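Local coordinates for putative ABC transporter, periplasmic binding protein, amino acid (Neisseria gonorrhoeae, PDB 2YLN), which probably captures L-cystine or cysteine in the periplasm and delivers it to an ABC transporter for uptake, at residues 48-51 and 52-56; 66-69 and 70-74; 196-200 and 201-205. The protein carries 1 engineered substitution. One frame throughout, in Å; residues are numbered along the deposited sequence.

How the contacts relate
Contacts 1 and 3 lie toward the periphery, on opposite sides of the chain's centre and about 46 Å apart between contact centres. Each ends a helix in a Schellman motif, with apolar side chains on the protein side and several amide or charged residues exposed. Contact 2 sits nearest the middle, about 10 Å from the centre of the chain. It is a bulged hairpin, dominated by aromatic rings, with a bound cysteine against one of them. No two contacts touch or share a helix or strand; even contacts 2 and 3 stay about 9 Å apart at their nearest atoms.

Contact 1 of 3, residues 48-51 and 52-56; sequences SLIE and RINNK
L49 and I53 meet one turn apart on the short helix 49-55, L49 CG resting 4.0 Å from I53 CD1. The leucine holds CG anti to its N (chi1 -179°), whereas I53 carries CG1 beside its own N and leads it past the L49 carbonyl, 3.4 Å from L49 O to I53 CG1. Both side chains also touch A251 of helix 249-264, so this stripe of the helix faces the protein. Next to it I50 crosses N54 obliquely, and the amide nitrogen N54 ND2 lies 3.5 Å from I50 CG1.

R52 takes another course. A bend at chi3 (-78°) folds the chain back toward the start of the helix, where L49 CA sits 3.6 Å above the guanidinium plane, toward its rim. The group is fixed there by a salt bridge from NH1 to D118, helped by the carbonyls of T58 (to NH1) and G47 (to NE). On the solvent side E51 O accepts the backbone N-H of N55 and, in the conformer described, N55 ND2 at 2.9 Å, which approaches in the carbonyl plane on a lone pair; a second conformer of N55 makes this bond less certain.

Both ends of the helix are closed. S48 OG accepts from E51 N at 3.1 Å, and K56, with positive phi, turns the chain away while its NZ reaches L94 O: a helix with a serine N-cap and a Schellman C-terminus.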
loop_
_atom_site.group_PDB
_atom_site.type_symbol
_atom_site.label_atom_id
_atom_site.label_comp_id
_atom_site.label_asym_id
_atom_site.label_seq_id
_atom_site.Cartn_x
_atom_site.Cartn_y
_atom_site.Cartn_z
ATOM N N SER A 48 2.383 -26.003 -1.718
ATOM C CA SER A 48 3.161 -24.792 -1.756
ATOM C C SER A 48 2.548 -23.798 -2.751
ATOM O O SER A 48 1.739 -24.145 -3.638
ATOM C CB SER A 48 4.583 -25.057 -2.173
ATOM O OG SER A 48 4.588 -25.492 -3.535
ATOM N N LEU A 49 2.983 -22.558 -2.643
ATOM C CA LEU A 49 2.475 -21.551 -3.532
ATOM C C LEU A 49 2.830 -21.866 -4.974
ATOM O O LEU A 49 1.993 -21.724 -5.824
ATOM C CB LEU A 49 3.060 -20.217 -3.045
ATOM C CG LEU A 49 2.634 -19.008 -3.838
ATOM C CD1 LEU A 49 1.127 -18.836 -3.945
ATOM C CD2 LEU A 49 3.249 -17.771 -3.174
ATOM N N ILE A 50 4.059 -22.291 -5.236
ATOM C CA ILE A 50 4.412 -22.605 -6.637
ATOM C C ILE A 50 3.629 -23.783 -7.117
ATOM O O ILE A 50 3.254 -23.820 -8.258
ATOM C CB ILE A 50 5.923 -22.756 -6.824
ATOM C CG1 ILE A 50 6.308 -22.891 -8.293
ATOM C CG2 ILE A 50 6.490 -23.991 -6.058
ATOM C CD1 ILE A 50 5.931 -21.727 -9.163
ATOM N N GLU A 51 3.396 -24.813 -6.274
ATOM C CA GLU A 51 2.565 -25.917 -6.704
ATOM C C GLU A 51 1.218 -25.390 -7.175
ATOM O O GLU A 51 0.651 -25.838 -8.161
ATOM C CB GLU A 51 2.386 -26.944 -5.571
ATOM C CG GLU A 51 1.514 -28.154 -5.921
ATOM C CD GLU A 51 1.205 -29.076 -4.786
ATOM O OE1 GLU A 51 1.824 -28.998 -3.719
ATOM O OE2 GLU A 51 0.277 -29.936 -4.966
ATOM N N ARG A 52 0.598 -24.511 -6.364
ATOM C CA ARG A 52 -0.727 -23.988 -6.741
ATOM C C ARG A 52 -0.688 -23.075 -7.937
ATOM O O ARG A 52 -1.674 -23.036 -8.722
ATOM C CB ARG A 52 -1.391 -23.296 -5.529
ATOM C CG ARG A 52 -1.850 -24.385 -4.517
ATOM C CD ARG A 52 -2.434 -23.813 -3.244
ATOM N NE ARG A 52 -1.342 -23.347 -2.336
ATOM C CZ ARG A 52 -1.136 -22.100 -1.906
ATOM N NH1 ARG A 52 -1.894 -21.145 -2.349
ATOM N NH2 ARG A 52 -0.192 -21.828 -1.027
ATOM N N ILE A 53 0.388 -22.348 -8.140
ATOM C CA ILE A 53 0.489 -21.572 -9.353
ATOM C C ILE A 53 0.619 -22.534 -10.548
ATOM O O ILE A 53 -0.035 -22.359 -11.528
ATOM C CB ILE A 53 1.639 -20.507 -9.290
ATOM C CG1 ILE A 53 1.301 -19.459 -8.201
ATOM C CG2 ILE A 53 1.973 -19.922 -10.685
ATOM C CD1 ILE A 53 2.504 -18.556 -7.803
ATOM N N ASN A 54 1.574 -23.419 -10.498
ATOM C CA ASN A 54 1.865 -24.284 -11.690
ATOM C C ASN A 54 0.691 -25.216 -11.968
ATOM O O ASN A 54 0.414 -25.473 -13.127
ATOM C CB ASN A 54 3.135 -25.032 -11.496
ATOM C CG ASN A 54 4.364 -24.143 -11.690
ATOM O OD1 ASN A 54 4.248 -23.085 -12.273
ATOM N ND2 ASN A 54 5.460 -24.630 -11.235
ATOM N N ASN A 55 -0.071 -25.594 -10.923
ATOM C CA ASN A 55 -1.134 -26.609 -11.038
ATOM C C ASN A 55 -2.501 -25.987 -11.080
ATOM O O ASN A 55 -3.476 -26.720 -11.101
ATOM C CB ASN A 55 -0.967 -27.757 -9.977
ATOM C CG ASN A 55 0.256 -28.599 -10.263
ATOM O OD1 ASN A 55 0.194 -29.481 -11.134
ATOM N ND2 ASN A 55 1.373 -28.311 -9.571
ATOM N N LYS A 56 -2.571 -24.676 -11.039
ATOM C CA LYS A 56 -3.809 -23.926 -11.288
ATOM C C LYS A 56 -4.823 -24.142 -10.156
ATOM O O LYS A 56 -5.970 -24.500 -10.345
ATOM C CB LYS A 56 -4.431 -24.217 -12.629
ATOM C CG LYS A 56 -3.376 -24.222 -13.713
ATOM C CD LYS A 56 -2.611 -22.881 -13.872
ATOM C CE LYS A 56 -1.602 -23.003 -14.978
ATOM N NZ LYS A 56 -0.687 -21.945 -14.880
#

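Contact 2 of 3, residues 66-69 and 70-74; sequences TYAP and FTYHD. With CYS (cysteine), chain C.
The ligand pocket of this solute receptor receives the ring of Y67 from a beta hairpin, and F70 of the same hairpin backs that ring from behind. One of the two bound cysteines places its amino N over the centre of the Y67 ring, 3.2 Å from Y67 CG; if protonated, it would probably gain from the pi cloud. Against the opposite face comes F70 CD2, 3.6 Å from Y67 CE2. The two rings point the same way but are tilted at 45°, neither stacked nor edge-to-face. With CG anti to the backbone N (chi1 -175°), Y67 reaches into the pocket, where its OH bonds N209.

The turn is tight, with a cis peptide before P69. Y67 N donates to T71 O at 2.8 Å. In return Y67 O takes two donors: F70 N on a lone pair and T71 N from above the carbonyl plane, each at 3.0 Å, in a classic beta bulge. A68 CB makes a CH-pi contact, 4.1 Å from the Y72 ring centroid.

Strand 79-80 continues the sheet beyond 71-73, while helix 211-220 covers Y67, A68, P69 and F70, and F276 meets the F70 ring.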
loop_
_atom_site.group_PDB
_atom_site.type_symbol
_atom_site.label_atom_id
_atom_site.label_comp_id
_atom_site.label_asym_id
_atom_site.label_seq_id
_atom_site.Cartn_x
_atom_site.Cartn_y
_atom_site.Cartn_z
ATOM N N THR A 66 -9.893 -0.727 2.581
ATOM C CA THR A 66 -10.282 0.512 3.253
ATOM C C THR A 66 -9.315 1.642 2.934
ATOM O O THR A 66 -9.143 2.595 3.719
ATOM C CB THR A 66 -10.366 0.286 4.736
ATOM O OG1 THR A 66 -9.080 -0.139 5.198
ATOM C CG2 THR A 66 -11.402 -0.766 5.124
ATOM N N TYR A 67 -8.665 1.605 1.753
ATOM C CA TYR A 67 -7.548 2.503 1.419
ATOM C C TYR A 67 -7.655 2.937 -0.040
ATOM O O TYR A 67 -6.901 2.426 -0.893
ATOM C CB TYR A 67 -6.241 1.853 1.758
ATOM C CG TYR A 67 -4.986 2.653 1.586
ATOM C CD1 TYR A 67 -4.881 3.993 1.945
ATOM C CD2 TYR A 67 -3.850 2.034 1.127
ATOM C CE1 TYR A 67 -3.709 4.667 1.888
ATOM C CE2 TYR A 67 -2.617 2.699 1.084
ATOM C CZ TYR A 67 -2.554 4.028 1.522
ATOM O OH TYR A 67 -1.311 4.640 1.514
ATOM N N ALA A 68 -8.547 3.843 -0.353
ATOM C CA ALA A 68 -8.710 4.359 -1.704
ATOM C C ALA A 68 -7.470 5.174 -2.060
ATOM O O ALA A 68 -6.926 5.881 -1.226
ATOM C CB ALA A 68 -9.952 5.154 -1.850
ATOM N N PRO A 69 -7.012 5.156 -3.330
ATOM C CA PRO A 69 -7.588 4.468 -4.498
ATOM C C PRO A 69 -6.913 3.113 -4.779
ATOM O O PRO A 69 -7.014 2.585 -5.877
ATOM C CB PRO A 69 -7.325 5.458 -5.632
ATOM C CG PRO A 69 -5.981 5.972 -5.270
ATOM C CD PRO A 69 -5.999 6.111 -3.768
ATOM N N PHE A 70 -6.238 2.555 -3.776
ATOM C CA PHE A 70 -5.432 1.343 -3.927
ATOM C C PHE A 70 -6.231 0.064 -3.685
ATOM O O PHE A 70 -5.966 -0.959 -4.356
ATOM C CB PHE A 70 -4.221 1.406 -2.979
ATOM C CG PHE A 70 -3.303 2.531 -3.289
ATOM C CD1 PHE A 70 -2.559 2.606 -4.469
ATOM C CD2 PHE A 70 -3.071 3.604 -2.417
ATOM C CE1 PHE A 70 -1.672 3.598 -4.727
ATOM C CE2 PHE A 70 -2.146 4.606 -2.674
ATOM C CZ PHE A 70 -1.413 4.593 -3.832
ATOM N N THR A 71 -7.087 0.042 -2.659
ATOM C CA THR A 71 -7.754 -1.186 -2.244
ATOM C C THR A 71 -8.954 -0.713 -1.415
ATOM O O THR A 71 -8.781 -0.255 -0.274
ATOM C CB THR A 71 -6.801 -2.088 -1.471
ATOM O OG1 THR A 71 -7.592 -3.144 -0.884
ATOM C CG2 THR A 71 -5.989 -1.448 -0.417
ATOM N N TYR A 72 -10.136 -0.746 -2.039
ATOM C CA TYR A 72 -11.315 -0.132 -1.409
ATOM C C TYR A 72 -12.566 -0.703 -2.000
ATOM O O TYR A 72 -12.514 -1.393 -2.994
ATOM C CB TYR A 72 -11.258 1.436 -1.602
ATOM C CG TYR A 72 -11.478 1.931 -3.004
ATOM C CD1 TYR A 72 -10.443 1.931 -3.902
ATOM C CD2 TYR A 72 -12.705 2.330 -3.411
ATOM C CE1 TYR A 72 -10.645 2.392 -5.193
ATOM C CE2 TYR A 72 -12.933 2.739 -4.719
ATOM C CZ TYR A 72 -11.899 2.731 -5.625
ATOM O OH TYR A 72 -12.065 3.189 -6.937
ATOM N N HIS A 73 -13.715 -0.395 -1.392
ATOM C CA HIS A 73 -14.969 -0.791 -1.961
ATOM C C HIS A 73 -15.641 0.359 -2.643
ATOM O O HIS A 73 -15.735 1.446 -2.098
ATOM C CB HIS A 73 -15.916 -1.350 -0.876
ATOM C CG HIS A 73 -15.467 -2.671 -0.335
ATOM N ND1 HIS A 73 -15.967 -3.895 -0.766
ATOM C CD2 HIS A 73 -14.475 -2.963 0.492
ATOM C CE1 HIS A 73 -15.292 -4.859 -0.166
ATOM N NE2 HIS A 73 -14.420 -4.322 0.659
ATOM N N ASP A 74 -16.142 0.099 -3.838
ATOM C CA ASP A 74 -16.828 1.105 -4.599
ATOM C C ASP A 74 -18.267 1.283 -4.113
ATOM O O ASP A 74 -18.663 0.658 -3.098
ATOM C CB ASP A 74 -16.744 0.839 -6.088
ATOM C CG ASP A 74 -17.614 -0.285 -6.568
ATOM O OD1 ASP A 74 -18.530 -0.724 -5.854
ATOM O OD2 ASP A 74 -17.353 -0.657 -7.749
HETATM N N CYS C . -3.657 2.309 4.511
HETATM C CA CYS C . -2.922 2.220 5.796
HETATM C C CYS C . -2.592 3.653 6.247
HETATM O O CYS C . -3.007 4.599 5.527
HETATM C CB CYS C . -1.655 1.429 5.617
HETATM S SG CYS C . -0.489 2.278 4.464
HETATM O OXT CYS C . -1.958 3.741 7.281
#

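Contact 3 of 3, residues 196-200 and 201-205; sequences LTLIE and QKRAD
After the last turn of helix 192-200 the backbone reverses at K202, whose phi is positive (60°), and R203 N reaches back to L198 O at 2.9 Å while K202 N binds I199 O from above its carbonyl plane. Q201 N still keeps the helical bond to T197 O, and A204 N adds a weak bond to L198 O, so that carbonyl gathers several donors at the helix end.

Q201 and T197 run side by side, the methyl T197 CG2 lying 3.5 Å from Q201 OE1. That oxygen is gripped side-on by R203, through NE at 2.9 Å and NH2 at 2.8 Å from Q201 OE1. It lies in the guanidinium plane, at the edge, and the NH2 bond runs nearly along the C=O axis. R203 reaches it by bending at chi3 (-69°), which brings the guanidinium back beside the side chain of Q201, two residues before it.

The reversal at K202 is a Schellman motif, which ends the helix and turns the chain toward strand 206-210, a helix-to-strand connection within the alpha/beta fold of the binding protein. On its inner side the small A204 packs its CB 3.9 Å from L198 CB. A204 O points at the helix, receiving a CA-H...O contact from I199 CA at 3.4 Å (angle at H 168°). A water donates to both A204 O and I199 O, tying the loop to the final turn. I199 continues inward onto V226, H151 and T207, and E200 extends away from the loop to bond Y217 through OE2.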
loop_
_atom_site.group_PDB
_atom_site.type_symbol
_atom_site.label_atom_id
_atom_site.label_comp_id
_atom_site.label_asym_id
_atom_site.label_seq_id
_atom_site.Cartn_x
_atom_site.Cartn_y
_atom_site.Cartn_z
ATOM N N LEU A 196 -6.764 11.602 8.857
ATOM C CA LEU A 196 -7.186 12.911 8.361
ATOM C C LEU A 196 -8.360 13.431 9.200
ATOM O O LEU A 196 -8.405 14.626 9.497
ATOM C CB LEU A 196 -7.468 12.882 6.878
ATOM C CG LEU A 196 -6.229 12.530 6.042
ATOM C CD1 LEU A 196 -6.603 12.422 4.589
ATOM C CD2 LEU A 196 -5.112 13.556 6.214
ATOM N N THR A 197 -9.300 12.593 9.600
ATOM C CA THR A 197 -10.336 13.000 10.536
ATOM C C THR A 197 -9.723 13.635 11.776
ATOM O O THR A 197 -10.147 14.706 12.236
ATOM C CB THR A 197 -11.225 11.835 10.913
ATOM O OG1 THR A 197 -11.926 11.473 9.724
ATOM C CG2 THR A 197 -12.219 12.225 12.039
ATOM N N LEU A 198 -8.739 12.971 12.352
ATOM C CA LEU A 198 -8.148 13.510 13.571
ATOM C C LEU A 198 -7.565 14.883 13.308
ATOM O O LEU A 198 -7.820 15.838 14.055
ATOM C CB LEU A 198 -7.092 12.587 14.160
ATOM C CG LEU A 198 -7.560 11.272 14.777
ATOM C CD1 LEU A 198 -8.752 11.466 15.671
ATOM C CD2 LEU A 198 -7.890 10.220 13.776
ATOM N N ILE A 199 -6.836 15.054 12.205
ATOM C CA ILE A 199 -6.249 16.376 11.939
ATOM C C ILE A 199 -7.284 17.423 11.687
ATOM O O ILE A 199 -7.211 18.529 12.214
ATOM C CB ILE A 199 -5.249 16.254 10.759
ATOM C CG1 ILE A 199 -4.128 15.269 11.092
ATOM C CG2 ILE A 199 -4.687 17.646 10.420
ATOM C CD1 ILE A 199 -3.250 14.924 9.862
ATOM N N GLU A 200 -8.326 17.062 10.950
ATOM C CA GLU A 200 -9.433 17.960 10.727
ATOM C C GLU A 200 -10.085 18.439 11.993
ATOM O O GLU A 200 -10.551 19.608 12.091
ATOM C CB GLU A 200 -10.500 17.327 9.799
ATOM C CG GLU A 200 -10.018 17.051 8.412
ATOM C CD GLU A 200 -10.592 15.888 7.691
ATOM O OE1 GLU A 200 -11.553 15.269 8.153
ATOM O OE2 GLU A 200 -10.049 15.652 6.544
ATOM N N GLN A 201 -10.192 17.562 12.964
ATOM C CA GLN A 201 -10.819 17.819 14.240
ATOM C C GLN A 201 -9.863 18.400 15.289
ATOM O O GLN A 201 -10.270 18.608 16.408
ATOM C CB GLN A 201 -11.494 16.517 14.724
ATOM C CG GLN A 201 -12.655 16.128 13.906
ATOM C CD GLN A 201 -13.288 14.819 14.293
ATOM O OE1 GLN A 201 -12.656 14.032 14.991
ATOM N NE2 GLN A 201 -14.572 14.598 13.863
ATOM N N LYS A 202 -8.624 18.622 14.894
ATOM C CA LYS A 202 -7.564 19.153 15.777
ATOM C C LYS A 202 -7.317 18.215 16.968
ATOM O O LYS A 202 -6.835 18.617 18.021
ATOM C CB LYS A 202 -7.839 20.638 16.140
ATOM C CG LYS A 202 -8.004 21.533 14.874
ATOM C CD LYS A 202 -8.290 23.015 15.239
ATOM C CE LYS A 202 -8.436 23.890 14.009
ATOM N NZ LYS A 202 -8.623 25.358 14.361
ATOM N N ARG A 203 -7.479 16.914 16.735
ATOM C CA ARG A 203 -7.159 15.848 17.672
ATOM C C ARG A 203 -5.784 15.244 17.416
ATOM O O ARG A 203 -5.297 14.457 18.224
ATOM C CB ARG A 203 -8.256 14.772 17.689
ATOM C CG ARG A 203 -9.648 15.347 18.123
ATOM C CD ARG A 203 -10.609 14.280 18.450
ATOM N NE ARG A 203 -11.005 13.570 17.339
ATOM C CZ ARG A 203 -11.176 12.232 17.313
ATOM N NH1 ARG A 203 -10.651 11.413 18.190
ATOM N NH2 ARG A 203 -11.683 11.697 16.245
ATOM N N ALA A 204 -5.207 15.483 16.272
ATOM C CA ALA A 204 -3.812 15.234 15.970
ATOM C C ALA A 204 -3.306 16.341 15.086
ATOM O O ALA A 204 -4.141 17.091 14.528
ATOM C CB ALA A 204 -3.645 13.907 15.274
ATOM N N ASP A 205 -2.017 16.492 14.878
ATOM C CA ASP A 205 -1.543 17.652 14.094
ATOM C C ASP A 205 -0.937 17.280 12.747
ATOM O O ASP A 205 -0.799 18.155 11.904
ATOM C CB ASP A 205 -0.512 18.444 14.913
ATOM C CG ASP A 205 -1.110 19.115 16.128
ATOM O OD1 ASP A 205 -2.303 19.469 16.050
ATOM O OD2 ASP A 205 -0.372 19.357 17.084
HETATM O O HOH W 1 -4.878 19.681 13.457
#